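Local atomic coordinates of glycosyltransferase Gtf1 (PDB entry 4PQG), a protein that belongs to the GT-B clan of glycosyltransferases, two-domain enzymes built on Rossmann-like folds, and carries an added extended beta-sheet domain. Residues T10-N15 / S42-F47; L223-R228 / H244-V249. One frame throughout, in Å; residues are numbered along the deposited sequence.

Contact 1 (T10-N15 / S42-F47); sequences TIYNIN and SSKFIF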
loop_
_atom_site.group_PDB
_atom_site.type_symbol
_atom_site.label_atom_id
_atom_site.label_comp_id
_atom_site.label_asym_id
_atom_site.label_seq_id
_atom_site.Cartn_x
_atom_site.Cartn_y
_atom_site.Cartn_z
ATOM N N THR A 10 11.336 12.584 16.405
ATOM C CA THR A 10 10.507 11.498 15.888
ATOM C C THR A 10 10.013 11.873 14.495
ATOM O O THR A 10 9.620 13.024 14.237
ATOM C CB THR A 10 9.329 11.144 16.836
ATOM O OG1 THR A 10 9.850 10.737 18.101
ATOM C CG2 THR A 10 8.494 9.985 16.285
ATOM N N ILE A 11 10.075 10.897 13.595
ATOM C CA ILE A 11 9.548 11.060 12.254
ATOM C C ILE A 11 8.182 10.374 12.182
ATOM O O ILE A 11 8.083 9.166 12.348
ATOM C CB ILE A 11 10.532 10.530 11.199
ATOM C CG1 ILE A 11 11.866 11.288 11.314
ATOM C CG2 ILE A 11 9.946 10.690 9.795
ATOM C CD1 ILE A 11 13.041 10.548 10.711
ATOM N N TYR A 12 7.140 11.177 11.981
ATOM C CA TYR A 12 5.768 10.688 11.889
ATOM C C TYR A 12 5.409 10.632 10.425
ATOM O O TYR A 12 5.579 11.611 9.702
ATOM C CB TYR A 12 4.792 11.616 12.639
ATOM C CG TYR A 12 5.077 11.682 14.126
ATOM C CD1 TYR A 12 4.593 10.700 15.002
ATOM C CD2 TYR A 12 5.860 12.713 14.653
ATOM C CE1 TYR A 12 4.877 10.751 16.367
ATOM C CE2 TYR A 12 6.143 12.776 16.015
ATOM C CZ TYR A 12 5.656 11.797 16.859
ATOM O OH TYR A 12 5.969 11.875 18.191
ATOM N N ASN A 13 4.910 9.482 9.994
ATOM C CA ASN A 13 4.524 9.271 8.607
ATOM C C ASN A 13 3.026 8.955 8.578
ATOM O O ASN A 13 2.561 8.092 9.331
ATOM C CB ASN A 13 5.293 8.085 8.030
ATOM C CG ASN A 13 6.801 8.198 8.239
ATOM O OD1 ASN A 13 7.530 8.470 7.301
ATOM N ND2 ASN A 13 7.270 7.955 9.473
ATOM N N ILE A 14 2.303 9.625 7.690
ATOM C CA ILE A 14 0.835 9.564 7.654
ATOM C C ILE A 14 0.307 8.986 6.331
ATOM O O ILE A 14 0.641 9.470 5.240
ATOM C CB ILE A 14 0.214 10.955 7.935
ATOM C CG1 ILE A 14 0.532 11.379 9.384
ATOM C CG2 ILE A 14 -1.290 10.923 7.751
ATOM C CD1 ILE A 14 0.276 12.837 9.697
ATOM N N ASN A 15 -0.493 7.931 6.449
ATOM C CA ASN A 15 -1.115 7.280 5.306
ATOM C C ASN A 15 -2.577 7.022 5.687
ATOM O O ASN A 15 -2.932 7.069 6.869
ATOM C CB ASN A 15 -0.380 5.967 4.998
ATOM C CG ASN A 15 -0.716 5.387 3.614
ATOM O OD1 ASN A 15 -1.521 5.925 2.864
ATOM N ND2 ASN A 15 -0.090 4.274 3.291
ATOM N N SER A 42 13.869 7.375 15.553
ATOM C CA SER A 42 12.524 7.143 16.050
ATOM C C SER A 42 11.508 7.487 14.959
ATOM O O SER A 42 11.505 8.600 14.424
ATOM C CB SER A 42 12.271 7.970 17.314
ATOM O OG SER A 42 10.976 7.714 17.843
ATOM N N SER A 43 10.655 6.525 14.629
ATOM C CA SER A 43 9.625 6.759 13.618
ATOM C C SER A 43 8.295 6.099 13.939
ATOM O O SER A 43 8.241 5.075 14.619
ATOM C CB SER A 43 10.106 6.300 12.241
ATOM O OG SER A 43 10.216 4.901 12.214
ATOM N N LYS A 44 7.227 6.705 13.428
ATOM C CA LYS A 44 5.868 6.183 13.579
ATOM C C LYS A 44 5.152 6.278 12.243
ATOM O O LYS A 44 5.244 7.296 11.558
ATOM C CB LYS A 44 5.079 6.970 14.636
ATOM C CG LYS A 44 5.753 7.025 16.004
ATOM C CD LYS A 44 5.741 5.682 16.712
ATOM C CE LYS A 44 6.247 5.863 18.147
ATOM N NZ LYS A 44 6.098 4.611 18.935
ATOM N N PHE A 45 4.462 5.199 11.892
ATOM C CA PHE A 45 3.630 5.161 10.702
ATOM C C PHE A 45 2.165 5.118 11.119
ATOM O O PHE A 45 1.685 4.154 11.710
ATOM C CB PHE A 45 4.052 4.012 9.785
ATOM C CG PHE A 45 5.451 4.181 9.252
ATOM C CD1 PHE A 45 5.665 4.714 7.990
ATOM C CD2 PHE A 45 6.552 3.858 10.036
ATOM C CE1 PHE A 45 6.959 4.903 7.496
ATOM C CE2 PHE A 45 7.844 4.053 9.565
ATOM C CZ PHE A 45 8.051 4.577 8.295
ATOM N N ILE A 46 1.494 6.227 10.854
ATOM C CA ILE A 46 0.129 6.478 11.306
ATOM C C ILE A 46 -0.823 6.117 10.166
ATOM O O ILE A 46 -0.638 6.577 9.044
ATOM C CB ILE A 46 -0.044 7.975 11.659
ATOM C CG1 ILE A 46 0.895 8.368 12.818
ATOM C CG2 ILE A 46 -1.512 8.303 11.967
ATOM C CD1 ILE A 46 1.277 9.833 12.821
ATOM N N PHE A 47 -1.831 5.303 10.463
ATOM C CA PHE A 47 -2.936 5.043 9.534
ATOM C C PHE A 47 -4.242 5.605 10.096
ATOM O O PHE A 47 -4.572 5.368 11.261
ATOM C CB PHE A 47 -3.045 3.546 9.278
ATOM C CG PHE A 47 -1.768 2.946 8.750
ATOM C CD1 PHE A 47 -1.538 2.874 7.379
ATOM C CD2 PHE A 47 -0.780 2.499 9.629
ATOM C CE1 PHE A 47 -0.351 2.352 6.891
ATOM C CE2 PHE A 47 0.411 1.975 9.149
ATOM C CZ PHE A 47 0.616 1.886 7.781
#
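Asn13 lays its side-chain amide over one face of the Phe45 ring, the two planes only 11° apart, with ND2 3.6 Å above the plane over the ring centre and Asn13 CG 3.4 Å from Phe45 CE1. From there the amide reaches back to its neighbour strand: Asn13 ND2 donates to Lys44 O at 3.0 Å, a nearly straight bond that lies in the amide plane but meets the carbonyl from above its own plane. Lys44 O also accepts Asn13 N at 2.7 Å, so one carbonyl holds both the main chain and the side chain of Asn13. With CG of Asn13 anti to the carbonyl carbon (chi1 -52°), the amide folds back beside the backbone N, and ND2 reaches the oxygen that Asn13 N already binds.

On the face of Tyr12, Ile14 and Ile46, Ile46 CD1 touches both Ile14 CG1 (3.8 Å) and Tyr12 CB (3.9 Å), while CB and CG of Lys44 run alongside the Tyr12 ring. At the start of the strands the hydroxyls Thr10 OG1 and Ser42 OG share a 3.2 Å hydrogen bond.

Parallel bonding continues through Ile46 N to Asn13 O and Asn15 N to Ile46 O, within the beta-alpha-beta unit whose helix 24-38 shields the Asn13 and Phe45 face. Arg32 of that helix binds Asn13 OD1, and Phe65 meets the Phe45 ring. Both polar atoms of the buried amide thus have a partner, ND2 on Lys44 O and OD1 on Arg32, and these two bonds fix its rotation flat against the aromatic ring.

Contact 2 (L223-R228 / H244-V249); sequences LVILDR and HLAVVV
Strands 223-226 and 244-248 are the parallel pair of a beta-alpha-beta unit, connected by helix 233-240, in the seven-stranded parallel sheet of a Rossmann-like GT-B domain. Val224 N binds His244 O, and Val224 O takes Ala246 N at 2.7 Å. Leu226 continues the pattern, its N bound to Ala246 O and its O to Val248 N, the last bond, 3.1 Å, falling where the first strand ends.

Leu223 crosses the His244 side chain at about a right angle. With CG anti to the backbone N (chi1 -180°), it brings CD1 to 3.9 Å from His244 CB and 4.0 Å from Ala246 CB. On the other face Val224 CG1 meets Leu245 CD1 at 4.1 Å, and Phe237 of the connecting helix packs on both Leu226 and Leu245.

Beyond the strand, Asp227 lies alongside Val248. Its carboxylate is held by His250 through OD1 and by Arg32, in a salt bridge, through OD2. Asp227 OD1 also lies 3.5 Å from Val248 CB. On the same valine, CG2 presses against Ile225 CG2 at 3.4 Å, closer than usual van der Waals contact.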
loop_
_atom_site.group_PDB
_atom_site.type_symbol
_atom_site.label_atom_id
_atom_site.label_comp_id
_atom_site.label_asym_id
_atom_site.label_seq_id
_atom_site.Cartn_x
_atom_site.Cartn_y
_atom_site.Cartn_z
ATOM N N LEU A 223 9.647 15.701 12.482
ATOM C CA LEU A 223 9.277 15.741 11.078
ATOM C C LEU A 223 7.983 14.944 10.828
ATOM O O LEU A 223 7.866 13.778 11.217
ATOM C CB LEU A 223 10.408 15.169 10.214
ATOM C CG LEU A 223 10.238 15.116 8.680
ATOM C CD1 LEU A 223 9.886 16.475 8.069
ATOM C CD2 LEU A 223 11.479 14.529 8.012
ATOM N N VAL A 224 7.026 15.590 10.176
ATOM C CA VAL A 224 5.802 14.920 9.724
ATOM C C VAL A 224 5.931 14.714 8.212
ATOM O O VAL A 224 6.116 15.671 7.452
ATOM C CB VAL A 224 4.536 15.731 10.095
ATOM C CG1 VAL A 224 3.276 15.088 9.518
ATOM C CG2 VAL A 224 4.427 15.849 11.615
ATOM N N ILE A 225 5.866 13.456 7.800
ATOM C CA ILE A 225 5.899 13.098 6.393
ATOM C C ILE A 225 4.518 12.589 5.996
ATOM O O ILE A 225 4.020 11.590 6.534
ATOM C CB ILE A 225 6.960 12.031 6.101
ATOM C CG1 ILE A 225 8.337 12.516 6.586
ATOM C CG2 ILE A 225 6.965 11.665 4.621
ATOM C CD1 ILE A 225 9.448 11.501 6.455
ATOM N N LEU A 226 3.930 13.283 5.038
ATOM C CA LEU A 226 2.589 12.995 4.580
ATOM C C LEU A 226 2.570 12.202 3.264
ATOM O O LEU A 226 2.920 12.720 2.197
ATOM C CB LEU A 226 1.837 14.308 4.426
ATOM C CG LEU A 226 0.335 14.307 4.162
ATOM C CD1 LEU A 226 -0.392 13.499 5.220
ATOM C CD2 LEU A 226 -0.141 15.757 4.163
ATOM N N ASP A 227 2.132 10.959 3.351
ATOM C CA ASP A 227 2.049 10.095 2.171
ATOM C C ASP A 227 0.721 10.169 1.422
ATOM O O ASP A 227 0.695 10.265 0.177
ATOM C CB ASP A 227 2.407 8.667 2.563
ATOM C CG ASP A 227 3.888 8.524 2.810
ATOM O OD1 ASP A 227 4.636 8.750 1.820
ATOM O OD2 ASP A 227 4.299 8.242 3.967
ATOM N N ARG A 228 -0.365 10.133 2.182
ATOM C CA ARG A 228 -1.720 10.244 1.657
ATOM C C ARG A 228 -2.556 10.966 2.683
ATOM O O ARG A 228 -2.376 10.758 3.895
ATOM C CB ARG A 228 -2.333 8.884 1.509
ATOM C CG ARG A 228 -2.086 8.173 0.223
ATOM C CD ARG A 228 -3.172 7.117 0.169
ATOM N NE ARG A 228 -2.675 5.775 -0.122
ATOM C CZ ARG A 228 -2.664 5.256 -1.340
ATOM N NH1 ARG A 228 -3.101 5.986 -2.365
ATOM N NH2 ARG A 228 -2.220 4.018 -1.531
ATOM N N HIS A 244 8.173 20.151 11.483
ATOM C CA HIS A 244 8.446 20.312 10.056
ATOM C C HIS A 244 7.523 19.411 9.291
ATOM O O HIS A 244 7.138 18.356 9.787
ATOM C CB HIS A 244 9.892 19.971 9.722
ATOM C CG HIS A 244 10.904 20.781 10.503
ATOM N ND1 HIS A 244 11.342 21.991 10.093
ATOM C CD2 HIS A 244 11.542 20.520 11.716
ATOM C CE1 HIS A 244 12.226 22.476 10.994
ATOM N NE2 HIS A 244 12.353 21.572 11.982
ATOM N N LEU A 245 7.174 19.827 8.077
ATOM C CA LEU A 245 6.212 19.128 7.247
ATOM C C LEU A 245 6.828 18.796 5.887
ATOM O O LEU A 245 7.276 19.683 5.159
ATOM C CB LEU A 245 4.942 19.979 7.067
ATOM C CG LEU A 245 3.853 19.412 6.148
ATOM C CD1 LEU A 245 3.281 18.120 6.717
ATOM C CD2 LEU A 245 2.754 20.428 5.890
ATOM N N ALA A 246 6.849 17.510 5.557
ATOM C CA ALA A 246 7.266 17.050 4.234
ATOM C C ALA A 246 6.087 16.341 3.568
ATOM O O ALA A 246 5.292 15.680 4.250
ATOM C CB ALA A 246 8.466 16.116 4.349
ATOM N N VAL A 247 5.957 16.523 2.255
ATOM C CA VAL A 247 4.926 15.842 1.454
ATOM C C VAL A 247 5.636 14.963 0.428
ATOM O O VAL A 247 6.462 15.450 -0.361
ATOM C CB VAL A 247 3.984 16.837 0.741
ATOM C CG1 VAL A 247 3.119 16.140 -0.322
ATOM C CG2 VAL A 247 3.127 17.583 1.758
ATOM N N VAL A 248 5.341 13.667 0.460
ATOM C CA VAL A 248 5.897 12.753 -0.528
ATOM C C VAL A 248 4.954 12.665 -1.721
ATOM O O VAL A 248 3.747 12.443 -1.545
ATOM C CB VAL A 248 6.137 11.358 0.059
ATOM C CG1 VAL A 248 6.773 10.434 -0.968
ATOM C CG2 VAL A 248 7.048 11.457 1.266
ATOM N N VAL A 249 5.520 12.871 -2.908
ATOM C CA VAL A 249 4.807 12.741 -4.174
ATOM C C VAL A 249 5.065 11.322 -4.688
ATOM O O VAL A 249 6.209 10.941 -4.925
ATOM C CB VAL A 249 5.293 13.789 -5.203
ATOM C CG1 VAL A 249 4.525 13.668 -6.517
ATOM C CG2 VAL A 249 5.176 15.197 -4.626
#

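How the contacts relate
Contact 1 closes before contact 2 opens along the chain, yet their centres lie about 10 Å apart in one parallel sheet, because strands 10-15 and 223-226 are neighbours there. The order 42-47, 10-15, 223-226, 244-248 thus sets the two beta-alpha-beta units next to each other, although the ten-stranded antiparallel sheet intervenes in sequence. Tyr12 joins them through its backbone, its N lying 2.8 Å from Leu223 O and its O 2.7 Å from Ile225 N, probable hydrogen bonds. Arg32 of helix 24-38 reaches both, meeting Asn13 and Asp227. The C-terminal ends of these strands face the ligand side: the side chains of Asn15 and Asp227 lie about 10 and 11 Å from the bound UDP.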